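Rod shape-determining protein (MreC) (Helicobacter pylori, PDB 5LP5) binds the penicillin-binding protein PBP2 in a complex of the cell wall synthesis machinery and, as its name implies, is probably involved in determining rod shape. Local coordinates at residues D181-V184 / P185-I189. Numbering follows the deposited sequence.
Sequences DFIV and PSAEI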
loop_
_atom_site.group_PDB
_atom_site.type_symbol
_atom_site.label_atom_id
_atom_site.label_comp_id
_atom_site.label_asym_id
_atom_site.label_seq_id
_atom_site.Cartn_x
_atom_site.Cartn_y
_atom_site.Cartn_z
ATOM N N ASP C 181 -1.186 -5.129 16.567
ATOM C CA ASP C 181 -1.770 -5.377 15.260
ATOM C C ASP C 181 -1.668 -4.137 14.377
ATOM O O ASP C 181 -1.433 -3.029 14.872
ATOM C CB ASP C 181 -3.246 -5.761 15.454
ATOM C CG ASP C 181 -3.492 -7.231 15.266
ATOM O OD1 ASP C 181 -2.934 -7.761 14.275
ATOM O OD2 ASP C 181 -4.234 -7.836 16.091
ATOM N N PHE C 182 -1.832 -4.367 13.078
ATOM C CA PHE C 182 -2.009 -3.309 12.075
ATOM C C PHE C 182 -0.809 -2.398 11.820
ATOM O O PHE C 182 -0.945 -1.214 11.563
ATOM C CB PHE C 182 -3.260 -2.486 12.369
ATOM C CG PHE C 182 -4.476 -3.314 12.681
ATOM C CD1 PHE C 182 -4.850 -4.397 11.878
ATOM C CD2 PHE C 182 -5.198 -3.057 13.839
ATOM C CE1 PHE C 182 -5.954 -5.160 12.204
ATOM C CE2 PHE C 182 -6.330 -3.798 14.153
ATOM C CZ PHE C 182 -6.707 -4.853 13.335
ATOM N N ILE C 183 0.364 -2.997 11.813
ATOM C CA ILE C 183 1.625 -2.306 11.550
ATOM C C ILE C 183 1.932 -2.285 10.051
ATOM O O ILE C 183 1.748 -3.287 9.350
ATOM C CB ILE C 183 2.772 -3.048 12.239
ATOM C CG1 ILE C 183 2.457 -3.276 13.715
ATOM C CG2 ILE C 183 4.085 -2.323 12.085
ATOM C CD1 ILE C 183 3.333 -4.322 14.388
ATOM N N VAL C 184 2.439 -1.163 9.570
ATOM C CA VAL C 184 2.767 -1.047 8.141
ATOM C C VAL C 184 3.808 -2.081 7.741
ATOM O O VAL C 184 4.749 -2.309 8.460
ATOM C CB VAL C 184 3.256 0.381 7.748
ATOM C CG1 VAL C 184 2.198 1.427 8.031
ATOM C CG2 VAL C 184 4.484 0.769 8.516
ATOM N N PRO C 185 3.644 -2.711 6.580
ATOM C CA PRO C 185 4.554 -3.794 6.206
ATOM C C PRO C 185 5.994 -3.339 5.948
ATOM O O PRO C 185 6.921 -4.141 6.067
ATOM C CB PRO C 185 3.934 -4.358 4.912
ATOM C CG PRO C 185 2.577 -3.760 4.833
ATOM C CD PRO C 185 2.684 -2.427 5.509
ATOM N N SER C 186 6.188 -2.066 5.628
ATOM C CA SER C 186 7.526 -1.568 5.339
ATOM C C SER C 186 8.326 -1.214 6.582
ATOM O O SER C 186 9.490 -0.867 6.456
ATOM C CB SER C 186 7.447 -0.332 4.442
ATOM O OG SER C 186 6.818 0.750 5.104
ATOM N N ALA C 187 7.709 -1.307 7.762
ATOM C CA ALA C 187 8.323 -0.856 9.015
ATOM C C ALA C 187 9.377 -1.810 9.518
ATOM O O ALA C 187 9.257 -3.026 9.373
ATOM C CB ALA C 187 7.281 -0.680 10.098
ATOM N N GLU C 188 10.412 -1.234 10.130
ATOM C CA GLU C 188 11.569 -1.997 10.572
ATOM C C GLU C 188 11.444 -2.257 12.054
ATOM O O GLU C 188 11.619 -1.353 12.868
ATOM C CB GLU C 188 12.854 -1.251 10.257
ATOM C CG GLU C 188 13.244 -1.359 8.799
ATOM C CD GLU C 188 14.516 -0.619 8.484
ATOM O OE1 GLU C 188 14.763 0.447 9.095
ATOM O OE2 GLU C 188 15.269 -1.109 7.609
ATOM N N ILE C 189 11.122 -3.503 12.385
ATOM C CA ILE C 189 11.003 -3.941 13.777
ATOM C C ILE C 189 12.005 -5.041 14.074
ATOM O O ILE C 189 12.300 -5.843 13.210
ATOM C CB ILE C 189 9.613 -4.534 14.041
ATOM C CG1 ILE C 189 8.503 -3.572 13.664
ATOM C CG2 ILE C 189 9.476 -4.947 15.498
ATOM C CD1 ILE C 189 7.161 -4.270 13.674
#
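The backbone N of A187 gives its hydrogen to V184 O at 3.2 Å, nearly straight at 163°, and so closes a type I beta turn, V184 to A187, in which P185 and S186 are the two central residues. The N sits well above the plane of the V184 carbonyl, 54° out of it. This turn leads the chain out of strand 178-183, part of an antiparallel six-stranded barrel in the MreC barrel core, and into the loop that runs on to strand 194-197. Beside the bond, two small apolar groups meet. With CG1 of V184 anti to the carbonyl carbon (chi1 -60°), CG2 falls between the backbone N and that carbon and comes to 3.5 Å from A187 CB. The hydroxyl OG of S186 lies farther from the same methyl, at 4.1 Å. From the two flanks of the turn, I183 and I189 reach toward each other tip to tip, CD1 to CD1 at 3.9 Å, bridging the strand end and the loop. The branch methyl CG2 of I183, anti to its backbone N, touches both I189 CD1 and, at 4.1 Å, A187 CB. V166 of the adjacent strand 166-172 touches I183 and A187, and I161 of strand 158-161 touches I183 and I189, while I189 also packs on V213 and I216. K223 NZ ties down the loop from the adjoining strand, hydrogen-bonded to the carbonyl oxygens of P185 and A187. The contact also borders the partner protein: F182 O is hydrogen-bonded to Y127 OH of the PBP2 chain, and V184 packs on L69 of that chain. At the first corner of the turn, the V184-P185 linkage sets CD of the proline ring 3.6 Å from V184 CB.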